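PDB 6HXI: succinyl-CoA ligase (ADP-forming) subunit alpha from Methanosaeta concilii, which binds coenzyme A and joins a CoA-ligase family region to a citrate synthase-like C-terminal region. Local coordinates for residues R206-N211 and G236-M241; E198-G203 and L213-R218; V7-N12 and G143-A148. One frame throughout, in Å; residues are numbered along the deposited sequence.

Interaction 1. Residues R206-N211 and G236-M241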
ATOM      1  N   ARG B 206      56.657 -22.537   1.097  1.00 41.76           N
ATOM      2  CA  ARG B 206      58.049 -22.709   1.533  1.00 43.76           C
ATOM      3  C   ARG B 206      58.210 -22.691   3.078  1.00 47.59           C
ATOM      4  O   ARG B 206      59.072 -23.396   3.606  1.00 48.22           O
ATOM      5  CB  ARG B 206      58.971 -21.657   0.876  1.00 44.31           C
ATOM      6  CG  ARG B 206      60.439 -22.080   0.905  1.00 50.39           C
ATOM      7  CD  ARG B 206      61.356 -21.266   0.002  1.00 67.16           C
ATOM      8  NE  ARG B 206      61.193 -21.587  -1.416  1.00 77.98           N
ATOM      9  CZ  ARG B 206      61.938 -22.466  -2.068  1.00 87.45           C
ATOM     10  NH1 ARG B 206      61.731 -22.691  -3.356  1.00 74.34           N
ATOM     11  NH2 ARG B 206      62.899 -23.128  -1.437  1.00 71.71           N
ATOM     12  N   TYR B 207      57.385 -21.891   3.780  1.00 43.00           N
ATOM     13  CA  TYR B 207      57.443 -21.734   5.233  1.00 43.26           C
ATOM     14  C   TYR B 207      56.096 -22.092   5.823  1.00 47.26           C
ATOM     15  O   TYR B 207      55.229 -21.226   5.918  1.00 48.12           O
ATOM     16  CB  TYR B 207      57.895 -20.305   5.606  1.00 44.38           C
ATOM     17  CG  TYR B 207      59.254 -19.973   5.033  1.00 47.43           C
ATOM     18  CD1 TYR B 207      60.424 -20.324   5.708  1.00 50.59           C
ATOM     19  CD2 TYR B 207      59.378 -19.373   3.780  1.00 48.20           C
ATOM     20  CE1 TYR B 207      61.684 -20.069   5.158  1.00 50.54           C
ATOM     21  CE2 TYR B 207      60.632 -19.114   3.221  1.00 49.85           C
ATOM     22  CZ  TYR B 207      61.780 -19.462   3.917  1.00 54.59           C
ATOM     23  OH  TYR B 207      63.005 -19.223   3.358  1.00 55.80           O
ATOM     24  N   PRO B 208      55.831 -23.378   6.142  1.00 42.96           N
ATOM     25  CA  PRO B 208      54.485 -23.716   6.643  1.00 42.61           C
ATOM     26  C   PRO B 208      54.304 -23.369   8.122  1.00 48.53           C
ATOM     27  O   PRO B 208      55.281 -23.077   8.803  1.00 48.60           O
ATOM     28  CB  PRO B 208      54.391 -25.218   6.383  1.00 44.50           C
ATOM     29  CG  PRO B 208      55.854 -25.704   6.514  1.00 48.30           C
ATOM     30  CD  PRO B 208      56.719 -24.569   6.084  1.00 43.69           C
ATOM     31  N   GLY B 209      53.057 -23.404   8.600  1.00 44.44           N
ATOM     32  CA  GLY B 209      52.722 -23.149   9.997  1.00 44.25           C
ATOM     33  C   GLY B 209      53.247 -24.263  10.876  1.00 48.58           C
ATOM     34  O   GLY B 209      53.674 -24.024  12.011  1.00 51.22           O
ATOM     35  N   SER B 210      53.246 -25.494  10.324  1.00 42.59           N
ATOM     36  CA  SER B 210      53.759 -26.701  10.959  1.00 42.63           C
ATOM     37  C   SER B 210      54.416 -27.548   9.876  1.00 49.40           C
ATOM     38  O   SER B 210      53.908 -27.631   8.751  1.00 50.00           O
ATOM     39  CB  SER B 210      52.640 -27.489  11.635  1.00 44.38           C
ATOM     40  OG  SER B 210      51.577 -27.780  10.740  1.00 47.96           O
ATOM     41  N   ASN B 211      55.569 -28.126  10.197  1.00 46.54           N
ATOM     42  CA  ASN B 211      56.333 -28.966   9.291  1.00 47.40           C
ATOM     43  C   ASN B 211      55.789 -30.381   9.349  1.00 53.53           C
ATOM     44  O   ASN B 211      55.033 -30.710  10.265  1.00 52.65           O
ATOM     45  CB  ASN B 211      57.828 -28.910   9.666  1.00 51.50           C
ATOM     46  CG  ASN B 211      58.438 -27.567   9.307  1.00 70.65           C
ATOM     47  OD1 ASN B 211      58.589 -26.680  10.154  1.00 66.03           O
ATOM     48  ND2 ASN B 211      58.677 -27.341   8.010  1.00 54.89           N
ATOM     49  N   GLY B 236      62.937 -26.636  -0.715  1.00 57.70           N
ATOM     50  CA  GLY B 236      62.995 -26.542   0.741  1.00 57.78           C
ATOM     51  C   GLY B 236      63.628 -27.760   1.381  1.00 62.92           C
ATOM     52  O   GLY B 236      63.902 -28.750   0.696  1.00 63.26           O
ATOM     53  N   GLU B 237      63.833 -27.708   2.705  1.00 60.21           N
ATOM     54  CA  GLU B 237      64.527 -28.786   3.434  1.00 61.77           C
ATOM     55  C   GLU B 237      63.696 -29.478   4.520  1.00 65.90           C
ATOM     56  O   GLU B 237      64.279 -30.071   5.440  1.00 68.40           O
ATOM     57  CB  GLU B 237      65.833 -28.239   4.039  1.00 64.17           C
ATOM     58  CG  GLU B 237      66.967 -28.090   3.052  1.00 77.94           C
ATOM     59  CD  GLU B 237      68.252 -27.635   3.715  1.00106.80           C
ATOM     60  OE1 GLU B 237      68.916 -28.478   4.361  1.00 96.26           O
ATOM     61  OE2 GLU B 237      68.567 -26.425   3.637  1.00107.65           O
ATOM     62  N   ASP B 238      62.356 -29.396   4.425  1.00 58.55           N
ATOM     63  CA  ASP B 238      61.421 -29.973   5.392  1.00 57.35           C
ATOM     64  C   ASP B 238      61.637 -31.479   5.605  1.00 61.04           C
ATOM     65  O   ASP B 238      61.736 -31.920   6.745  1.00 62.98           O
ATOM     66  CB  ASP B 238      59.963 -29.655   4.975  1.00 57.22           C
ATOM     67  CG  ASP B 238      58.840 -30.328   5.780  1.00 62.53           C
ATOM     68  OD1 ASP B 238      58.679 -31.559   5.667  1.00 62.03           O
ATOM     69  OD2 ASP B 238      58.055 -29.601   6.431  1.00 64.68           O
ATOM     70  N   GLU B 239      61.721 -32.254   4.513  1.00 55.71           N
ATOM     71  CA  GLU B 239      61.874 -33.721   4.526  1.00 55.81           C
ATOM     72  C   GLU B 239      63.178 -34.176   5.205  1.00 61.09           C
ATOM     73  O   GLU B 239      63.237 -35.286   5.733  1.00 61.37           O
ATOM     74  CB  GLU B 239      61.725 -34.318   3.113  1.00 56.65           C
ATOM     75  CG  GLU B 239      60.355 -34.113   2.483  1.00 55.75           C
ATOM     76  CD  GLU B 239      60.093 -32.800   1.760  1.00 68.97           C
ATOM     77  OE1 GLU B 239      60.830 -31.809   1.977  1.00 62.86           O
ATOM     78  OE2 GLU B 239      59.126 -32.760   0.969  1.00 58.07           O
ATOM     79  N   TYR B 240      64.185 -33.285   5.255  1.00 57.98           N
ATOM     80  CA  TYR B 240      65.455 -33.540   5.929  1.00 59.44           C
ATOM     81  C   TYR B 240      65.305 -33.520   7.456  1.00 65.34           C
ATOM     82  O   TYR B 240      66.188 -34.013   8.149  1.00 67.17           O
ATOM     83  CB  TYR B 240      66.571 -32.607   5.420  1.00 60.60           C
ATOM     84  CG  TYR B 240      66.972 -32.944   4.003  1.00 62.90           C
ATOM     85  CD1 TYR B 240      67.795 -34.034   3.731  1.00 67.33           C
ATOM     86  CD2 TYR B 240      66.483 -32.207   2.924  1.00 62.20           C
ATOM     87  CE1 TYR B 240      68.128 -34.380   2.422  1.00 68.66           C
ATOM     88  CE2 TYR B 240      66.826 -32.533   1.613  1.00 63.31           C
ATOM     89  CZ  TYR B 240      67.636 -33.629   1.367  1.00 70.44           C
ATOM     90  OH  TYR B 240      67.968 -33.960   0.081  1.00 71.54           O
ATOM     91  N   MET B 241      64.173 -32.997   7.978  1.00 62.40           N
ATOM     92  CA  MET B 241      63.894 -33.023   9.419  1.00 62.51           C
ATOM     93  C   MET B 241      63.480 -34.449   9.772  1.00 65.81           C
ATOM     94  O   MET B 241      63.869 -34.960  10.827  1.00 67.35           O
ATOM     95  CB  MET B 241      62.776 -32.039   9.812  1.00 63.05           C
ATOM     96  CG  MET B 241      63.175 -30.578   9.729  1.00 67.18           C
ATOM     97  SD  MET B 241      61.747 -29.450   9.700  1.00 70.83           S
ATOM     98  CE  MET B 241      61.214 -29.569  11.435  1.00 68.33           C
TER
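Asn211 and Asp238, both buried, form the tight part of this contact, joined by a hydrogen bond from Asn211 ND2 to Asp238 OD2 of 2.8 Å. The bond is nearly straight at the hydrogen (166°), and the acceptor lies in the amide plane of Asn211. On the acceptor side, OD2 is approached on its anti side and out of the carboxylate plane, and the amide and carboxylate planes are 45° apart. Asp238 has CG anti to its backbone N (chi1 173°), which turns the carboxylate toward the amide. Tyr126 of the neighbouring citrate lyase chain packs on both residues.

Met241 and Gly236, both partly exposed, make the looser contacts. Met241 crosses Asn211 at about a right angle: its SD lies 3.8 Å from Asn211 CG, and the bend at the last torsion brings CE to 3.9 Å from Asn211 CB. Beside Gly236 the Arg206 side chain runs past and its NH2 stays 3.6 Å from Gly236 N, without a bond between them. Glu285 ties the two together instead, since its OE2 takes both NH2 and the Gly236 amide, while Arg206 NH1 reaches Lys279 O. The loop after strand 196-201 thus meets the turn and first part of helix 239-247 after strand 227-233; these strands flank 172-176 in the parallel part of the sheet of a flavodoxin-like alpha/beta domain.

Interaction 2. Residues E198-G203 and L213-R218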
ATOM      1  N   GLU B 198      44.545 -40.914  10.836  1.00 49.12           N
ATOM      2  CA  GLU B 198      44.607 -39.466  10.680  1.00 48.54           C
ATOM      3  C   GLU B 198      45.431 -39.099   9.438  1.00 52.56           C
ATOM      4  O   GLU B 198      46.385 -39.801   9.091  1.00 55.13           O
ATOM      5  CB  GLU B 198      45.254 -38.865  11.942  1.00 50.04           C
ATOM      6  CG  GLU B 198      45.064 -37.377  12.109  1.00 57.19           C
ATOM      7  CD  GLU B 198      45.538 -36.863  13.451  1.00 97.90           C
ATOM      8  OE1 GLU B 198      46.748 -36.572  13.576  1.00 82.22           O
ATOM      9  OE2 GLU B 198      44.705 -36.760  14.383  1.00111.60           O
ATOM     10  N   GLY B 199      45.079 -37.991   8.812  1.00 45.04           N
ATOM     11  CA  GLY B 199      45.780 -37.464   7.645  1.00 44.51           C
ATOM     12  C   GLY B 199      45.880 -35.952   7.690  1.00 45.98           C
ATOM     13  O   GLY B 199      44.900 -35.294   8.034  1.00 42.47           O
ATOM     14  N   VAL B 200      47.052 -35.383   7.365  1.00 42.45           N
ATOM     15  CA  VAL B 200      47.246 -33.921   7.392  1.00 42.27           C
ATOM     16  C   VAL B 200      48.001 -33.443   6.144  1.00 45.03           C
ATOM     17  O   VAL B 200      48.983 -34.074   5.750  1.00 43.60           O
ATOM     18  CB  VAL B 200      47.967 -33.427   8.704  1.00 48.13           C
ATOM     19  CG1 VAL B 200      48.332 -31.939   8.636  1.00 48.19           C
ATOM     20  CG2 VAL B 200      47.135 -33.705   9.956  1.00 48.18           C
ATOM     21  N   ALA B 201      47.547 -32.327   5.530  1.00 39.21           N
ATOM     22  CA  ALA B 201      48.285 -31.713   4.444  1.00 38.64           C
ATOM     23  C   ALA B 201      48.860 -30.402   5.044  1.00 44.77           C
ATOM     24  O   ALA B 201      48.097 -29.577   5.564  1.00 43.02           O
ATOM     25  CB  ALA B 201      47.380 -31.428   3.261  1.00 38.14           C
ATOM     26  N   ILE B 202      50.186 -30.242   5.049  1.00 40.10           N
ATOM     27  CA  ILE B 202      50.793 -29.040   5.649  1.00 40.08           C
ATOM     28  C   ILE B 202      50.766 -27.805   4.707  1.00 42.41           C
ATOM     29  O   ILE B 202      51.119 -26.701   5.139  1.00 40.21           O
ATOM     30  CB  ILE B 202      52.218 -29.308   6.211  1.00 44.26           C
ATOM     31  CG1 ILE B 202      53.207 -29.753   5.104  1.00 45.65           C
ATOM     32  CG2 ILE B 202      52.172 -30.302   7.368  1.00 45.62           C
ATOM     33  CD1 ILE B 202      54.672 -29.271   5.323  1.00 44.96           C
ATOM     34  N   GLY B 203      50.331 -28.006   3.455  1.00 38.53           N
ATOM     35  CA  GLY B 203      50.295 -26.972   2.426  1.00 37.82           C
ATOM     36  C   GLY B 203      51.574 -27.014   1.617  1.00 46.00           C
ATOM     37  O   GLY B 203      52.533 -27.685   2.009  1.00 47.66           O
ATOM     38  N   LEU B 213      57.319 -33.134  10.082  1.00 54.29           N
ATOM     39  CA  LEU B 213      57.848 -33.819  11.273  1.00 54.99           C
ATOM     40  C   LEU B 213      57.008 -33.598  12.520  1.00 57.83           C
ATOM     41  O   LEU B 213      56.851 -34.542  13.286  1.00 59.29           O
ATOM     42  CB  LEU B 213      59.334 -33.501  11.550  1.00 56.33           C
ATOM     43  CG  LEU B 213      59.993 -34.287  12.714  1.00 62.48           C
ATOM     44  CD1 LEU B 213      60.010 -35.807  12.448  1.00 63.75           C
ATOM     45  CD2 LEU B 213      61.375 -33.748  13.033  1.00 65.84           C
ATOM     46  N   ASP B 214      56.436 -32.386  12.711  1.00 53.02           N
ATOM     47  CA  ASP B 214      55.578 -32.070  13.862  1.00 51.87           C
ATOM     48  C   ASP B 214      54.478 -33.133  13.979  1.00 55.08           C
ATOM     49  O   ASP B 214      54.346 -33.770  15.039  1.00 55.25           O
ATOM     50  CB  ASP B 214      54.957 -30.659  13.721  1.00 52.30           C
ATOM     51  CG  ASP B 214      55.940 -29.515  13.509  1.00 67.23           C
ATOM     52  OD1 ASP B 214      57.161 -29.786  13.397  1.00 68.90           O
ATOM     53  OD2 ASP B 214      55.487 -28.346  13.442  1.00 72.92           O
ATOM     54  N   HIS B 215      53.757 -33.374  12.843  1.00 49.62           N
ATOM     55  CA  HIS B 215      52.687 -34.355  12.720  1.00 48.65           C
ATOM     56  C   HIS B 215      53.211 -35.770  12.787  1.00 54.28           C
ATOM     57  O   HIS B 215      52.594 -36.561  13.485  1.00 54.46           O
ATOM     58  CB  HIS B 215      51.824 -34.102  11.482  1.00 47.46           C
ATOM     59  CG  HIS B 215      51.344 -32.677  11.408  1.00 49.34           C
ATOM     60  ND1 HIS B 215      50.322 -32.218  12.221  1.00 50.45           N
ATOM     61  CD2 HIS B 215      51.819 -31.641  10.684  1.00 50.17           C
ATOM     62  CE1 HIS B 215      50.192 -30.929  11.955  1.00 48.70           C
ATOM     63  NE2 HIS B 215      51.062 -30.535  11.029  1.00 49.28           N
ATOM     64  N   ILE B 216      54.374 -36.083  12.144  1.00 51.79           N
ATOM     65  CA  ILE B 216      54.977 -37.426  12.182  1.00 52.93           C
ATOM     66  C   ILE B 216      55.317 -37.830  13.628  1.00 59.28           C
ATOM     67  O   ILE B 216      55.090 -38.989  14.015  1.00 59.11           O
ATOM     68  CB  ILE B 216      56.175 -37.600  11.195  1.00 56.37           C
ATOM     69  CG1 ILE B 216      55.678 -37.568   9.735  1.00 55.17           C
ATOM     70  CG2 ILE B 216      56.948 -38.913  11.472  1.00 57.89           C
ATOM     71  CD1 ILE B 216      56.749 -37.549   8.632  1.00 56.99           C
ATOM     72  N   LEU B 217      55.813 -36.857  14.429  1.00 57.02           N
ATOM     73  CA  LEU B 217      56.159 -37.072  15.841  1.00 58.70           C
ATOM     74  C   LEU B 217      54.936 -37.355  16.692  1.00 62.15           C
ATOM     75  O   LEU B 217      55.036 -38.139  17.627  1.00 64.44           O
ATOM     76  CB  LEU B 217      56.993 -35.924  16.435  1.00 58.72           C
ATOM     77  CG  LEU B 217      58.421 -35.792  15.932  1.00 63.63           C
ATOM     78  CD1 LEU B 217      59.109 -34.610  16.584  1.00 64.61           C
ATOM     79  CD2 LEU B 217      59.218 -37.065  16.165  1.00 66.06           C
ATOM     80  N   ARG B 218      53.781 -36.752  16.355  1.00 56.63           N
ATOM     81  CA  ARG B 218      52.520 -37.020  17.041  1.00 56.21           C
ATOM     82  C   ARG B 218      52.061 -38.453  16.724  1.00 61.96           C
ATOM     83  O   ARG B 218      51.551 -39.125  17.614  1.00 65.21           O
ATOM     84  CB  ARG B 218      51.421 -36.054  16.603  1.00 51.06           C
ATOM     85  CG  ARG B 218      51.507 -34.641  17.151  1.00 57.05           C
ATOM     86  CD  ARG B 218      50.231 -33.857  16.872  1.00 57.07           C
ATOM     87  NE  ARG B 218      49.858 -33.838  15.452  1.00 55.72           N
ATOM     88  CZ  ARG B 218      48.934 -34.619  14.901  1.00 60.30           C
ATOM     89  NH1 ARG B 218      48.291 -35.518  15.633  1.00 48.47           N
ATOM     90  NH2 ARG B 218      48.672 -34.534  13.606  1.00 50.78           N
TER
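Strand 196-201 and helix 212-221 are the first two elements of a beta-alpha-beta unit, and here Glu198, Val200 and Ile202 on the strand side meet His215 and Arg218 of the helix. The short segments run nearly antiparallel, with their axes 9.9 Å apart. Arg218 grips Glu198 end-on: NH1 and NH2 both donate to the single oxygen Glu198 OE1, each at 2.8 Å, in a salt bridge. OE1 lies in the guanidinium plane, midway between the two nitrogens, and both hydrogen bonds are bent, to about 144°. NH1 meets the syn lone pair of OE1; NH2 comes from the syn side but out of the carboxylate plane. The two side chains cross at about a right angle, their carboxylate and guanidinium planes 44° apart. Arg218 NH1 also bonds Tyr6 O, and Glu198 OE2 bonds Thr145 OG1.

The same NH2 also donates to His215 ND1 at 3.2 Å, close to straight and in the plane of both groups, so the arginine fixes the imidazole from one turn along the helix. With ND1 accepting, a proton on NE2 is likely; that atom is hydrogen-bonded to Ser210 OG. One face of the imidazole is covered by Val200 CG1, 3.9 Å from the ring centroid and 7° off the normal, a CH-pi contact. Val200 CG2 rests at the guanidinium edge, 4.0 Å from Arg218 NH2. Ile202 CG2 lies 3.6 Å from His215 CD2. A buried polar chain bedded on aliphatic groups joins helix 212-221 to strand 196-201 in a beta-alpha-beta crossover of a flavodoxin-like domain.

Interaction 3. Residues V7-N12 and G143-A148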
ATOM      1  N   VAL B   7      47.179 -36.091  20.240  1.00 66.31           N
ATOM      2  CA  VAL B   7      45.853 -36.023  19.611  1.00 64.83           C
ATOM      3  C   VAL B   7      45.587 -34.597  19.084  1.00 67.48           C
ATOM      4  O   VAL B   7      45.601 -33.629  19.859  1.00 66.41           O
ATOM      5  CB  VAL B   7      44.703 -36.504  20.542  1.00 69.18           C
ATOM      6  CG1 VAL B   7      43.354 -36.398  19.848  1.00 67.50           C
ATOM      7  CG2 VAL B   7      44.932 -37.927  21.026  1.00 71.16           C
ATOM      8  N   LEU B   8      45.322 -34.467  17.777  1.00 63.11           N
ATOM      9  CA  LEU B   8      44.990 -33.148  17.244  1.00 61.50           C
ATOM     10  C   LEU B   8      43.486 -32.988  17.376  1.00 61.94           C
ATOM     11  O   LEU B   8      43.029 -32.073  18.066  1.00 61.24           O
ATOM     12  CB  LEU B   8      45.452 -33.005  15.795  1.00 61.08           C
ATOM     13  CG  LEU B   8      46.040 -31.656  15.363  1.00 65.65           C
ATOM     14  CD1 LEU B   8      47.359 -31.356  16.072  1.00 66.53           C
ATOM     15  CD2 LEU B   8      46.297 -31.664  13.875  1.00 67.81           C
ATOM     16  N   PHE B   9      42.719 -33.944  16.797  1.00 57.30           N
ATOM     17  CA  PHE B   9      41.255 -33.966  16.835  1.00 55.85           C
ATOM     18  C   PHE B   9      40.729 -35.293  17.220  1.00 60.85           C
ATOM     19  O   PHE B   9      41.261 -36.318  16.803  1.00 62.51           O
ATOM     20  CB  PHE B   9      40.629 -33.663  15.476  1.00 55.66           C
ATOM     21  CG  PHE B   9      41.369 -32.689  14.621  1.00 55.84           C
ATOM     22  CD1 PHE B   9      41.435 -31.348  14.969  1.00 58.16           C
ATOM     23  CD2 PHE B   9      41.967 -33.099  13.439  1.00 59.21           C
ATOM     24  CE1 PHE B   9      42.123 -30.436  14.170  1.00 59.28           C
ATOM     25  CE2 PHE B   9      42.657 -32.187  12.637  1.00 61.98           C
ATOM     26  CZ  PHE B   9      42.742 -30.864  13.018  1.00 59.30           C
ATOM     27  N   ASP B  10      39.603 -35.279  17.911  1.00 56.80           N
ATOM     28  CA  ASP B  10      38.884 -36.484  18.277  1.00 57.78           C
ATOM     29  C   ASP B  10      37.393 -36.283  18.013  1.00 60.50           C
ATOM     30  O   ASP B  10      36.978 -35.269  17.429  1.00 57.44           O
ATOM     31  CB  ASP B  10      39.188 -36.920  19.729  1.00 61.79           C
ATOM     32  CG  ASP B  10      38.982 -35.870  20.812  1.00 76.70           C
ATOM     33  OD1 ASP B  10      37.923 -35.185  20.796  1.00 74.72           O
ATOM     34  OD2 ASP B  10      39.837 -35.793  21.734  1.00 89.22           O
ATOM     35  N   ILE B  11      36.594 -37.256  18.447  1.00 57.39           N
ATOM     36  CA  ILE B  11      35.160 -37.279  18.285  1.00 56.37           C
ATOM     37  C   ILE B  11      34.481 -36.215  19.171  1.00 58.56           C
ATOM     38  O   ILE B  11      33.302 -35.953  18.986  1.00 57.69           O
ATOM     39  CB  ILE B  11      34.655 -38.736  18.495  1.00 60.63           C
ATOM     40  CG1 ILE B  11      33.301 -38.958  17.790  1.00 61.27           C
ATOM     41  CG2 ILE B  11      34.634 -39.147  19.970  1.00 63.33           C
ATOM     42  CD1 ILE B  11      33.121 -40.309  17.069  1.00 70.71           C
ATOM     43  N   ASN B  12      35.227 -35.588  20.108  1.00 55.41           N
ATOM     44  CA  ASN B  12      34.683 -34.530  20.973  1.00 55.58           C
ATOM     45  C   ASN B  12      35.159 -33.119  20.573  1.00 56.35           C
ATOM     46  O   ASN B  12      34.771 -32.133  21.214  1.00 57.22           O
ATOM     47  CB  ASN B  12      34.957 -34.816  22.451  1.00 61.82           C
ATOM     48  CG  ASN B  12      34.368 -36.118  22.932  1.00 87.91           C
ATOM     49  OD1 ASN B  12      33.145 -36.300  22.969  1.00 80.83           O
ATOM     50  ND2 ASN B  12      35.236 -37.060  23.286  1.00 78.67           N
ATOM     51  N   GLY B 143      43.046 -31.436   6.845  1.00 45.81           N
ATOM     52  CA  GLY B 143      43.304 -32.806   7.246  1.00 46.15           C
ATOM     53  C   GLY B 143      42.101 -33.360   7.980  1.00 48.67           C
ATOM     54  O   GLY B 143      41.038 -32.724   8.017  1.00 48.29           O
ATOM     55  N   MET B 144      42.239 -34.566   8.520  1.00 44.16           N
ATOM     56  CA  MET B 144      41.146 -35.224   9.226  1.00 44.55           C
ATOM     57  C   MET B 144      41.581 -36.394  10.069  1.00 48.12           C
ATOM     58  O   MET B 144      42.615 -36.987   9.796  1.00 49.71           O
ATOM     59  CB  MET B 144      40.008 -35.645   8.258  1.00 46.41           C
ATOM     60  CG  MET B 144      40.371 -36.660   7.191  1.00 49.82           C
ATOM     61  SD  MET B 144      38.988 -37.809   6.836  1.00 55.06           S
ATOM     62  CE  MET B 144      37.694 -36.698   6.326  1.00 51.05           C
ATOM     63  N   THR B 145      40.782 -36.719  11.089  1.00 44.20           N
ATOM     64  CA  THR B 145      40.894 -37.914  11.927  1.00 44.68           C
ATOM     65  C   THR B 145      39.685 -38.732  11.462  1.00 46.70           C
ATOM     66  O   THR B 145      38.539 -38.273  11.603  1.00 44.63           O
ATOM     67  CB  THR B 145      40.850 -37.605  13.441  1.00 50.60           C
ATOM     68  OG1 THR B 145      41.905 -36.705  13.786  1.00 54.31           O
ATOM     69  CG2 THR B 145      40.978 -38.870  14.291  1.00 51.30           C
ATOM     70  N   ALA B 146      39.933 -39.891  10.841  1.00 43.34           N
ATOM     71  CA  ALA B 146      38.890 -40.765  10.332  1.00 44.07           C
ATOM     72  C   ALA B 146      37.921 -41.190  11.432  1.00 51.46           C
ATOM     73  O   ALA B 146      38.335 -41.561  12.521  1.00 54.75           O
ATOM     74  CB  ALA B 146      39.503 -41.968   9.665  1.00 46.14           C
ATOM     75  N   GLY B 147      36.642 -41.028  11.163  1.00 48.09           N
ATOM     76  CA  GLY B 147      35.574 -41.325  12.103  1.00 48.17           C
ATOM     77  C   GLY B 147      35.407 -40.337  13.239  1.00 52.31           C
ATOM     78  O   GLY B 147      34.597 -40.592  14.128  1.00 53.92           O
ATOM     79  N   ALA B 148      36.131 -39.195  13.228  1.00 48.33           N
ATOM     80  CA  ALA B 148      36.072 -38.225  14.328  1.00 47.90           C
ATOM     81  C   ALA B 148      35.862 -36.749  13.928  1.00 50.84           C
ATOM     82  O   ALA B 148      34.946 -36.117  14.449  1.00 50.76           O
ATOM     83  CB  ALA B 148      37.312 -38.349  15.191  1.00 49.37           C
TER
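This is a mainly van der Waals contact with one polar point, where the N-terminal loop before strand 15-18, with Phe9 and Ile11, lies against strand 143-145 and the turn after it. Ala148 is its centre: CB packs on the peptide link of the loop, 3.5 Å from both Asp10 C and Ile11 N, and 4.3 Å from Ile11 CB. Farther out, the exposed Ile11 extends along the turn, with CG1 anti to its backbone N (chi1 -156°), and brings CD1 to 3.3 Å from Gly147 O. Asp10 holds this bend of the loop from within, since OD1 accepts from Asn12 N at 2.8 Å in an Asx turn.

At the inner end, Thr145 OG1 stands at the edge of the Phe9 ring, 3.6 Å from CD2, and comes within 3.1 Å of Phe9 O. The hydroxyl is shared with Glu198 OE2 on the adjacent strand. A single hydroxyl proton cannot serve both acceptors fully, so the hold of the loop on the strand probably depends more on close van der Waals fit of side chains on backbone than on a firm hydrogen bond.

Interaction 2 lies between the other two: its centre is about 11 Å from that of interaction 1 and about 13 Å from that of interaction 3, whereas interactions 1 and 3 are about 23 Å apart and do not touch. Ile202 links the first pair, its CD1 packing 3.6 Å from Asp238 OD2. On the other flank, strands 196-201 and 143-145 are neighbours in one sheet, joined by Gly199 O and Met144 N at 2.8 Å. A bound coenzyme A lies about 10 Å from the Ile202 side chain and 12 Å from that of Pro208, and Thr140 of its pocket is hydrogen-bonded to Ala201 O.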